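Local coordinates for protein macrolide 2'-phosphotransferase MphH (Brachybacterium faecium, PDB 5UXD) that probably transfers a phosphate group to the 2'-hydroxyl of macrolide antibiotics as a resistance kinase, and binds azithromycin, at residues W112-L125 against L199-I211. Residues are numbered along the deposited sequence; the frame is centred on the assembly and turned at random.
Sequences WHVDMASTVYARSL and LYPAHTLVEDERI
Tyr121, in the first turn of helix 119-133, reaches its ring to Val206 and Ile211 of the beta hairpin 204-207/210-214, in the C-terminal lobe of this kinase-like phosphotransferase fold. CG anti to the backbone N (chi1 -174°) sends the ring off the helix toward Pro201 and Thr204. CB lies 3.6 Å from Glu209 O, which sits near the ring plane at its edge. Further out, CE1 makes apolar contacts with Ile211 CG1 at 3.8 Å and, at the edge, Val206 CG1. The hydroxyl oxygen lies beside Thr204 CG2 and Pro201 CG. Pro201 CG also meets Met116 CE and Trp112 CZ3, though the indole is poorly ordered. This proline follows Tyr200, which touches azithromycin, and precedes Ala202 and His203, which bind GDP and magnesium in another structure of this protein.

Glu209, in the type I' turn of the hairpin, accepts through OE2 from Ser118 OG (2.8 Å). As the N-cap, that hydroxyl also accepts from Tyr121 N, joining helix start to hairpin turn. Val120 CG1 packs on Arg210 CG and over one face of its guanidinium. One turn on, Ser124 OG accepts from Ile211 N at 2.8 Å, with an N-H...O angle of 157°, and also bonds a water.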
# COMPACT_ATOMS: atom_id res chain seq x y z
N TRP A 112 2.94 -17.19 -0.06
CA TRP A 112 1.58 -16.77 -0.35
C TRP A 112 0.59 -17.59 0.47
O TRP A 112 0.73 -18.81 0.61
CB TRP A 112 1.27 -16.92 -1.84
CG TRP A 112 1.99 -15.94 -2.70
CD1 TRP A 112 3.30 -15.99 -3.08
CD2 TRP A 112 1.46 -14.74 -3.27
NE1 TRP A 112 3.61 -14.90 -3.86
CE2 TRP A 112 2.49 -14.12 -3.99
CE3 TRP A 112 0.20 -14.13 -3.24
CZ2 TRP A 112 2.31 -12.92 -4.68
CZ3 TRP A 112 0.02 -12.95 -3.93
CH2 TRP A 112 1.07 -12.35 -4.64
N HIS A 113 -0.43 -16.91 1.00
CA HIS A 113 -1.44 -17.55 1.83
C HIS A 113 -2.84 -17.48 1.23
O HIS A 113 -3.80 -17.92 1.88
CB HIS A 113 -1.42 -16.93 3.23
CG HIS A 113 -0.04 -16.82 3.80
ND1 HIS A 113 0.68 -17.92 4.24
CD2 HIS A 113 0.77 -15.75 3.99
CE1 HIS A 113 1.86 -17.52 4.68
NE2 HIS A 113 1.94 -16.21 4.54
N VAL A 114 -2.97 -16.95 0.01
CA VAL A 114 -4.21 -17.03 -0.76
C VAL A 114 -3.81 -17.01 -2.23
O VAL A 114 -2.87 -16.32 -2.62
CB VAL A 114 -5.19 -15.90 -0.39
CG1 VAL A 114 -4.52 -14.54 -0.52
CG2 VAL A 114 -6.47 -15.98 -1.25
N ASP A 115 -4.52 -17.80 -3.04
CA ASP A 115 -4.16 -17.99 -4.44
C ASP A 115 -4.90 -16.96 -5.29
O ASP A 115 -6.10 -16.73 -5.08
CB ASP A 115 -4.51 -19.43 -4.86
CG ASP A 115 -4.00 -19.79 -6.25
OD1 ASP A 115 -4.38 -19.15 -7.25
OD2 ASP A 115 -3.17 -20.73 -6.31
N MET A 116 -4.18 -16.31 -6.18
CA MET A 116 -4.78 -15.27 -7.01
C MET A 116 -5.83 -15.74 -8.00
O MET A 116 -6.51 -14.93 -8.61
CB MET A 116 -3.72 -14.37 -7.63
CG MET A 116 -2.84 -13.70 -6.58
SD MET A 116 -3.42 -12.04 -6.15
CE MET A 116 -4.59 -12.36 -4.84
N ALA A 117 -5.93 -17.06 -8.19
CA ALA A 117 -7.00 -17.60 -9.02
C ALA A 117 -8.29 -17.88 -8.23
O ALA A 117 -9.24 -18.41 -8.80
CB ALA A 117 -6.53 -18.88 -9.73
N SER A 118 -8.33 -17.50 -6.95
CA SER A 118 -9.51 -17.72 -6.11
C SER A 118 -10.64 -16.78 -6.50
O SER A 118 -10.46 -15.56 -6.55
CB SER A 118 -9.15 -17.50 -4.64
OG SER A 118 -10.31 -17.33 -3.84
N THR A 119 -11.83 -17.33 -6.75
CA THR A 119 -13.00 -16.46 -6.95
C THR A 119 -13.43 -15.79 -5.65
O THR A 119 -13.99 -14.69 -5.69
CB THR A 119 -14.17 -17.25 -7.52
OG1 THR A 119 -14.35 -18.44 -6.74
CG2 THR A 119 -13.91 -17.63 -8.97
N VAL A 120 -13.21 -16.44 -4.51
CA VAL A 120 -13.59 -15.84 -3.23
C VAL A 120 -12.80 -14.56 -2.99
O VAL A 120 -13.36 -13.52 -2.65
CB VAL A 120 -13.43 -16.85 -2.09
CG1 VAL A 120 -13.59 -16.16 -0.74
CG2 VAL A 120 -14.46 -17.96 -2.22
N TYR A 121 -11.47 -14.62 -3.17
CA TYR A 121 -10.64 -13.43 -2.99
C TYR A 121 -10.99 -12.36 -4.01
O TYR A 121 -11.02 -11.16 -3.68
CB TYR A 121 -9.15 -13.79 -3.10
CG TYR A 121 -8.24 -12.63 -2.77
CD1 TYR A 121 -7.88 -12.36 -1.46
CD2 TYR A 121 -7.75 -11.79 -3.78
CE1 TYR A 121 -7.05 -11.30 -1.15
CE2 TYR A 121 -6.92 -10.72 -3.48
CZ TYR A 121 -6.57 -10.49 -2.15
OH TYR A 121 -5.75 -9.44 -1.82
N ALA A 122 -11.21 -12.75 -5.26
CA ALA A 122 -11.58 -11.80 -6.30
C ALA A 122 -12.84 -11.03 -5.91
O ALA A 122 -12.87 -9.79 -6.01
CB ALA A 122 -11.78 -12.52 -7.64
N ARG A 123 -13.88 -11.74 -5.45
CA ARG A 123 -15.09 -11.01 -5.06
C ARG A 123 -14.88 -10.17 -3.81
O ARG A 123 -15.43 -9.07 -3.70
CB ARG A 123 -16.27 -11.98 -4.85
CG ARG A 123 -16.71 -12.66 -6.11
CD ARG A 123 -17.88 -13.59 -5.89
NE ARG A 123 -17.43 -14.97 -5.78
CZ ARG A 123 -17.47 -15.67 -4.65
NH1 ARG A 123 -17.96 -15.14 -3.54
NH2 ARG A 123 -17.04 -16.93 -4.65
N SER A 124 -14.10 -10.67 -2.84
CA SER A 124 -13.82 -9.88 -1.65
C SER A 124 -13.06 -8.61 -1.99
O SER A 124 -13.41 -7.52 -1.52
CB SER A 124 -13.04 -10.74 -0.65
OG SER A 124 -12.67 -9.98 0.48
N LEU A 125 -12.05 -8.72 -2.85
CA LEU A 125 -11.26 -7.56 -3.24
C LEU A 125 -12.12 -6.52 -3.96
O LEU A 125 -12.08 -5.33 -3.64
CB LEU A 125 -10.09 -7.99 -4.13
CG LEU A 125 -9.29 -6.80 -4.65
CD1 LEU A 125 -8.56 -6.12 -3.50
CD2 LEU A 125 -8.30 -7.22 -5.72
N LEU A 199 -2.40 -2.14 -3.01
CA LEU A 199 -3.34 -3.16 -2.56
C LEU A 199 -2.98 -4.49 -3.22
O LEU A 199 -3.56 -4.90 -4.23
CB LEU A 199 -4.77 -2.74 -2.85
CG LEU A 199 -5.81 -3.44 -1.96
CD1 LEU A 199 -5.49 -3.24 -0.48
CD2 LEU A 199 -7.20 -2.94 -2.25
N TYR A 200 -2.01 -5.16 -2.64
CA TYR A 200 -1.67 -6.54 -2.96
C TYR A 200 -1.68 -7.33 -1.66
O TYR A 200 -1.78 -6.75 -0.58
CB TYR A 200 -0.33 -6.61 -3.71
CG TYR A 200 0.91 -6.12 -3.00
CD1 TYR A 200 1.21 -4.76 -2.95
CD2 TYR A 200 1.81 -7.01 -2.43
CE1 TYR A 200 2.35 -4.30 -2.32
CE2 TYR A 200 2.96 -6.56 -1.81
CZ TYR A 200 3.22 -5.21 -1.75
OH TYR A 200 4.36 -4.75 -1.12
N PRO A 201 -1.64 -8.67 -1.74
CA PRO A 201 -1.95 -9.49 -0.55
C PRO A 201 -1.09 -9.23 0.68
O PRO A 201 -1.54 -9.51 1.79
CB PRO A 201 -1.77 -10.92 -1.08
CG PRO A 201 -2.20 -10.83 -2.50
CD PRO A 201 -1.69 -9.48 -2.97
N ALA A 202 0.13 -8.72 0.52
CA ALA A 202 0.94 -8.40 1.69
C ALA A 202 0.32 -7.30 2.55
O ALA A 202 0.69 -7.17 3.73
CB ALA A 202 2.35 -7.99 1.28
N HIS A 203 -0.59 -6.50 2.00
CA HIS A 203 -1.24 -5.44 2.76
C HIS A 203 -2.68 -5.77 3.13
O HIS A 203 -3.46 -4.87 3.46
CB HIS A 203 -1.17 -4.12 1.99
CG HIS A 203 0.22 -3.61 1.86
ND1 HIS A 203 0.69 -3.01 0.71
CD2 HIS A 203 1.26 -3.63 2.73
CE1 HIS A 203 1.96 -2.66 0.89
NE2 HIS A 203 2.33 -3.03 2.10
N THR A 204 -3.05 -7.04 3.05
CA THR A 204 -4.36 -7.48 3.50
C THR A 204 -4.19 -8.51 4.61
O THR A 204 -3.12 -9.11 4.79
CB THR A 204 -5.19 -8.08 2.35
OG1 THR A 204 -4.61 -9.33 1.94
CG2 THR A 204 -5.24 -7.13 1.15
N LEU A 205 -5.24 -8.68 5.39
CA LEU A 205 -5.37 -9.88 6.21
C LEU A 205 -6.58 -10.64 5.71
O LEU A 205 -7.59 -10.03 5.33
CB LEU A 205 -5.51 -9.57 7.70
CG LEU A 205 -4.50 -8.58 8.28
CD1 LEU A 205 -4.85 -8.23 9.72
CD2 LEU A 205 -3.10 -9.14 8.19
N VAL A 206 -6.44 -11.96 5.70
CA VAL A 206 -7.45 -12.81 5.09
C VAL A 206 -7.94 -13.83 6.10
O VAL A 206 -7.21 -14.28 6.99
CB VAL A 206 -6.94 -13.53 3.81
CG1 VAL A 206 -6.74 -12.52 2.68
CG2 VAL A 206 -5.66 -14.29 4.10
N GLU A 207 -9.22 -14.17 5.96
CA GLU A 207 -9.84 -15.27 6.70
C GLU A 207 -10.76 -15.99 5.73
O GLU A 207 -11.66 -15.37 5.16
CB GLU A 207 -10.62 -14.75 7.91
CG GLU A 207 -9.75 -14.09 8.99
CD GLU A 207 -10.51 -13.82 10.28
OE1 GLU A 207 -11.76 -13.84 10.26
OE2 GLU A 207 -9.86 -13.58 11.32
N ASP A 208 -10.52 -17.29 5.53
CA ASP A 208 -11.28 -18.09 4.57
C ASP A 208 -11.26 -17.45 3.18
O ASP A 208 -12.28 -17.39 2.49
CB ASP A 208 -12.72 -18.30 5.05
CG ASP A 208 -12.79 -19.21 6.27
OD1 ASP A 208 -11.85 -20.01 6.47
OD2 ASP A 208 -13.79 -19.14 7.01
N GLU A 209 -10.08 -16.98 2.77
CA GLU A 209 -9.80 -16.36 1.47
C GLU A 209 -10.54 -15.04 1.26
O GLU A 209 -10.56 -14.52 0.14
CB GLU A 209 -10.09 -17.33 0.31
CG GLU A 209 -9.66 -18.77 0.59
CD GLU A 209 -9.45 -19.60 -0.67
OE1 GLU A 209 -8.76 -20.64 -0.58
OE2 GLU A 209 -9.97 -19.22 -1.75
N ARG A 210 -11.13 -14.48 2.31
CA ARG A 210 -11.77 -13.17 2.24
C ARG A 210 -10.93 -12.16 2.99
O ARG A 210 -10.31 -12.48 4.01
CB ARG A 210 -13.19 -13.21 2.84
CG ARG A 210 -14.14 -14.09 2.05
CD ARG A 210 -15.58 -13.99 2.53
NE ARG A 210 -16.42 -14.91 1.79
CZ ARG A 210 -16.59 -16.19 2.11
NH1 ARG A 210 -15.98 -16.70 3.17
NH2 ARG A 210 -17.37 -16.97 1.37
N ILE A 211 -10.91 -10.93 2.48
CA ILE A 211 -10.20 -9.85 3.14
C ILE A 211 -10.98 -9.44 4.38
O ILE A 211 -12.19 -9.17 4.32
CB ILE A 211 -10.02 -8.66 2.19
CG1 ILE A 211 -9.16 -9.04 1.00
CG2 ILE A 211 -9.42 -7.46 2.93
CD1 ILE A 211 -9.11 -7.95 -0.08
O HOH W 1 -15.76 -13.25 -1.05
O HOH W 2 -14.83 -9.48 2.13